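Local structure of cellulase (Bacillus sp. BG-CS10, 5E09) at residues Leu170-Ala173 with Phe174-Val178; Arg179-Gly182 with Gly183-Glu187. The protein probably hydrolyses internal beta-1,4-glucosidic bonds of cellulose, as a halophilic family 5 glycoside hydrolase that also carries a family 46 carbohydrate-binding module. One frame throughout, in Å; residues are numbered along the deposited sequence.

Contact 1 of 2, residues Leu170-Ala173 with Phe174-Val178; sequences LNTA and FYHIV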
loop_
_atom_site.group_PDB
_atom_site.type_symbol
_atom_site.label_atom_id
_atom_site.label_comp_id
_atom_site.label_asym_id
_atom_site.label_seq_id
_atom_site.Cartn_x
_atom_site.Cartn_y
_atom_site.Cartn_z
ATOM N N LEU A 170 -26.011 8.919 6.448
ATOM C CA LEU A 170 -25.634 7.511 6.537
ATOM C C LEU A 170 -25.034 7.195 7.905
ATOM O O LEU A 170 -25.415 6.216 8.551
ATOM C CB LEU A 170 -24.639 7.148 5.434
ATOM C CG LEU A 170 -25.206 7.053 4.018
ATOM C CD1 LEU A 170 -24.086 6.724 3.061
ATOM C CD2 LEU A 170 -26.308 6.004 3.941
ATOM N N ASN A 171 -24.098 8.036 8.337
ATOM C CA ASN A 171 -23.415 7.839 9.607
ATOM C C ASN A 171 -24.396 7.904 10.778
ATOM O O ASN A 171 -24.346 7.070 11.686
ATOM C CB ASN A 171 -22.295 8.875 9.777
ATOM C CG ASN A 171 -21.050 8.528 8.965
ATOM O OD1 ASN A 171 -20.821 7.366 8.636
ATOM N ND2 ASN A 171 -20.241 9.536 8.646
ATOM N N THR A 172 -25.305 8.875 10.729
ATOM C CA THR A 172 -26.308 9.076 11.776
ATOM C C THR A 172 -27.304 7.919 11.832
ATOM O O THR A 172 -27.608 7.392 12.913
ATOM C CB THR A 172 -27.067 10.402 11.565
ATOM O OG1 THR A 172 -26.132 11.484 11.620
ATOM C CG2 THR A 172 -28.110 10.606 12.641
ATOM N N ALA A 173 -27.798 7.516 10.665
ATOM C CA ALA A 173 -28.716 6.379 10.586
ATOM C C ALA A 173 -28.071 5.103 11.141
ATOM O O ALA A 173 -28.672 4.376 11.937
ATOM C CB ALA A 173 -29.173 6.164 9.142
ATOM N N PHE A 174 -26.847 4.841 10.696
ATOM C CA PHE A 174 -26.034 3.731 11.183
ATOM C C PHE A 174 -25.936 3.748 12.716
ATOM O O PHE A 174 -26.286 2.765 13.397
ATOM C CB PHE A 174 -24.652 3.816 10.519
ATOM C CG PHE A 174 -23.582 3.010 11.190
ATOM C CD1 PHE A 174 -23.600 1.625 11.147
ATOM C CD2 PHE A 174 -22.524 3.645 11.818
ATOM C CE1 PHE A 174 -22.596 0.880 11.749
ATOM C CE2 PHE A 174 -21.509 2.913 12.422
ATOM C CZ PHE A 174 -21.546 1.522 12.389
ATOM N N TYR A 175 -25.493 4.889 13.243
ATOM C CA TYR A 175 -25.382 5.098 14.681
ATOM C C TYR A 175 -26.660 4.701 15.407
ATOM O O TYR A 175 -26.630 3.896 16.340
ATOM C CB TYR A 175 -25.051 6.560 14.993
ATOM C CG TYR A 175 -25.000 6.854 16.478
ATOM C CD1 TYR A 175 -23.817 6.709 17.187
ATOM C CD2 TYR A 175 -26.136 7.268 17.172
ATOM C CE1 TYR A 175 -23.762 6.966 18.542
ATOM C CE2 TYR A 175 -26.089 7.522 18.530
ATOM C CZ TYR A 175 -24.898 7.372 19.208
ATOM O OH TYR A 175 -24.835 7.626 20.560
ATOM N N HIS A 176 -27.784 5.257 14.973
ATOM C CA HIS A 176 -29.029 5.033 15.694
ATOM C C HIS A 176 -29.529 3.601 15.564
ATOM O O HIS A 176 -30.080 3.067 16.515
ATOM C CB HIS A 176 -30.094 6.031 15.239
ATOM C CG HIS A 176 -29.874 7.411 15.779
ATOM N ND1 HIS A 176 -29.800 8.526 14.974
ATOM C CD2 HIS A 176 -29.683 7.848 17.047
ATOM C CE1 HIS A 176 -29.579 9.593 15.723
ATOM N NE2 HIS A 176 -29.505 9.208 16.983
ATOM N N ILE A 177 -29.325 2.966 14.414
ATOM C CA ILE A 177 -29.678 1.552 14.283
ATOM C C ILE A 177 -28.907 0.696 15.302
ATOM O O ILE A 177 -29.498 -0.082 16.073
ATOM C CB ILE A 177 -29.402 1.030 12.864
ATOM C CG1 ILE A 177 -30.412 1.621 11.875
ATOM C CG2 ILE A 177 -29.455 -0.501 12.831
ATOM C CD1 ILE A 177 -29.959 1.547 10.428
ATOM N N VAL A 178 -27.587 0.861 15.320
ATOM C CA VAL A 178 -26.759 0.083 16.235
ATOM C C VAL A 178 -27.092 0.364 17.712
ATOM O O VAL A 178 -27.270 -0.566 18.497
ATOM C CB VAL A 178 -25.261 0.350 15.998
ATOM C CG1 VAL A 178 -24.427 -0.386 17.032
ATOM C CG2 VAL A 178 -24.864 -0.057 14.590
#
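Helix 161-181, the helix that precedes barrel strand 190-193 in the TIM barrel, makes two regular turns where L170-A173 runs on into F174-V178. Each carbonyl of the first four residues takes the amide four positions on: F174 N lies 2.9 Å from L170 O, and the hydrogen bonds of Y175, H176 and I177 to N171, T172 and A173 repeat this with N-H...O angles of 163-167°. On the outward side T172 and H176 run side by side. The methyl CG2 of T172 reaches the imidazole at ND1, 3.6 Å away, and equally at CE1. T172 OG1 meanwhile sits beside its own backbone N (chi1 -61°) and turns back to bond the carbonyl of E168, which leaves the methyl as the group that meets the histidine. Y175 CD2 lies 3.6 Å above one face of the H176 imidazole, offset toward its rim, and the Y175 hydroxyl bonds D216. Along the same helix the chain of I177 folds back over the preceding turn, with CG1 3.3 Å from A173 O. F174 turns to the barrel, where its ring meets W128 edge-to-face and packs on F144 and L190. N171 O approaches the edge of this ring, 3.9 Å from CD2, and the N171 side chain bonds S146 through OD1. An exposed face with polar side chains and a largely apolar face laid against parallel strands are characteristic of the amphipathic helices that surround a (beta/alpha)8 barrel.

Contact 2 of 2, residues Arg179-Gly182 with Gly183-Glu187; sequences RESG and GSNTE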
loop_
_atom_site.group_PDB
_atom_site.type_symbol
_atom_site.label_atom_id
_atom_site.label_comp_id
_atom_site.label_asym_id
_atom_site.label_seq_id
_atom_site.Cartn_x
_atom_site.Cartn_y
_atom_site.Cartn_z
ATOM N N ARG A 179 -27.181 1.641 18.078
ATOM C CA ARG A 179 -27.451 2.028 19.460
ATOM C C ARG A 179 -28.863 1.634 19.920
ATOM O O ARG A 179 -29.080 1.345 21.096
ATOM C CB ARG A 179 -27.240 3.534 19.638
ATOM C CG ARG A 179 -25.786 3.977 19.510
ATOM C CD ARG A 179 -25.000 3.659 20.777
ATOM N NE ARG A 179 -23.597 4.063 20.691
ATOM C CZ ARG A 179 -22.594 3.231 20.416
ATOM N NH1 ARG A 179 -22.838 1.942 20.203
ATOM N NH2 ARG A 179 -21.349 3.682 20.363
ATOM N N GLU A 180 -29.821 1.610 19.001
ATOM C CA GLU A 180 -31.168 1.166 19.348
ATOM C C GLU A 180 -31.253 -0.353 19.440
ATOM O O GLU A 180 -32.153 -0.886 20.086
ATOM C CB GLU A 180 -32.193 1.691 18.340
ATOM C CG GLU A 180 -32.472 3.179 18.503
ATOM C CD GLU A 180 -33.198 3.782 17.317
ATOM O OE1 GLU A 180 -33.577 3.026 16.392
ATOM O OE2 GLU A 180 -33.375 5.020 17.312
ATOM N N SER A 181 -30.316 -1.048 18.799
ATOM C CA SER A 181 -30.293 -2.512 18.863
ATOM C C SER A 181 -30.148 -3.072 20.289
ATOM O O SER A 181 -30.598 -4.180 20.575
ATOM C CB SER A 181 -29.164 -3.056 17.989
ATOM O OG SER A 181 -29.209 -4.469 17.942
ATOM N N GLY A 182 -29.515 -2.314 21.180
ATOM C CA GLY A 182 -29.318 -2.761 22.551
ATOM C C GLY A 182 -28.307 -3.889 22.712
ATOM O O GLY A 182 -27.598 -4.240 21.768
ATOM N N GLY A 183 -28.243 -4.462 23.912
ATOM C CA GLY A 183 -27.282 -5.513 24.209
ATOM C C GLY A 183 -25.870 -4.958 24.299
ATOM O O GLY A 183 -25.640 -3.915 24.913
ATOM N N SER A 184 -24.920 -5.648 23.680
ATOM C CA SER A 184 -23.547 -5.155 23.629
ATOM C C SER A 184 -23.391 -4.070 22.563
ATOM O O SER A 184 -22.363 -3.392 22.494
ATOM C CB SER A 184 -22.575 -6.304 23.360
ATOM O OG SER A 184 -22.716 -7.318 24.336
ATOM N N ASN A 185 -24.417 -3.907 21.733
ATOM C CA ASN A 185 -24.415 -2.870 20.707
ATOM C C ASN A 185 -24.571 -1.464 21.287
ATOM O O ASN A 185 -24.333 -0.467 20.598
ATOM C CB ASN A 185 -25.523 -3.133 19.688
ATOM C CG ASN A 185 -25.244 -4.349 18.828
ATOM O OD1 ASN A 185 -24.087 -4.722 18.620
ATOM N ND2 ASN A 185 -26.301 -4.971 18.314
ATOM N N THR A 186 -24.957 -1.395 22.559
ATOM C CA THR A 186 -25.214 -0.125 23.231
ATOM C C THR A 186 -23.934 0.679 23.459
ATOM O O THR A 186 -23.936 1.905 23.323
ATOM C CB THR A 186 -25.935 -0.352 24.582
ATOM O OG1 THR A 186 -27.153 -1.076 24.354
ATOM C CG2 THR A 186 -26.257 0.981 25.258
ATOM N N GLU A 187 -22.839 0.001 23.795
ATOM C CA GLU A 187 -21.567 0.698 23.923
ATOM C C GLU A 187 -20.509 0.114 23.006
ATOM O O GLU A 187 -19.323 0.344 23.216
ATOM C CB GLU A 187 -21.068 0.686 25.368
ATOM C CG GLU A 187 -22.174 0.679 26.408
ATOM C CD GLU A 187 -21.636 0.810 27.823
ATOM O OE1 GLU A 187 -20.565 0.227 28.103
ATOM O OE2 GLU A 187 -22.275 1.506 28.648
#
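R179 and N185 meet across the turn that ends helix 161-181, where the guanidinium edge comes up to a backbone carbonyl. R179 NH1 lies 2.9 Å from N185 O, near the guanidinium plane, but the N-H...O angle of 125° makes the hydrogen bond weak. T186 O lies over one face of the guanidinium, 3.5 Å from R179 CZ. The arginine chain is bent about its CB-CG bond (chi2 -77°), which brings its end back against the loop. A second link joins side chains: N185 ND2 donates to S181 OG at 3.0 Å, with the hydroxyl close to the amide plane. Between these two links the backbone turns, and N185 N bonds G182 O at 3.2 Å, the donor standing well above the carbonyl plane. G182, the first residue past the helix, and G183 both have positive phi, a conformation that glycine adopts most easily. T186 OG1 packs on G182 CA and weakly bonds G183 O. Farther out, R179 NE forms a salt bridge with D216 and NH2 bonds R188 O, while N185 OD1 takes R188 NE. A methionine in place of R179 would probably leave D216 without this cationic mate and N185 O without its weak donor. N185 ND2 also bonds S132 O of helix 117-134, so the turn is held beside that helix just before the chain enters barrel strand 190-193.

Overall arrangement
From the N terminus the chain passes through contact 1 first, two turns within helix 161-181, and reaches contact 2 directly afterwards, where the same helix ends and its connection toward strand 190-193 begins. The two lie in series, with centres about 12 Å apart; neither encloses nor crosses the other. Contact 1 closes only helical turns, whereas contact 2 closes the short loop that reverses the chain. They meet where V178 O packs against N185 CB, at 3.3 Å. D216 joins them again by receiving both Y175 and R179, and S132 of helix 117-134 touches residues of each. Together they tie this helix-to-strand connection of the barrel to neighbouring helix 117-134.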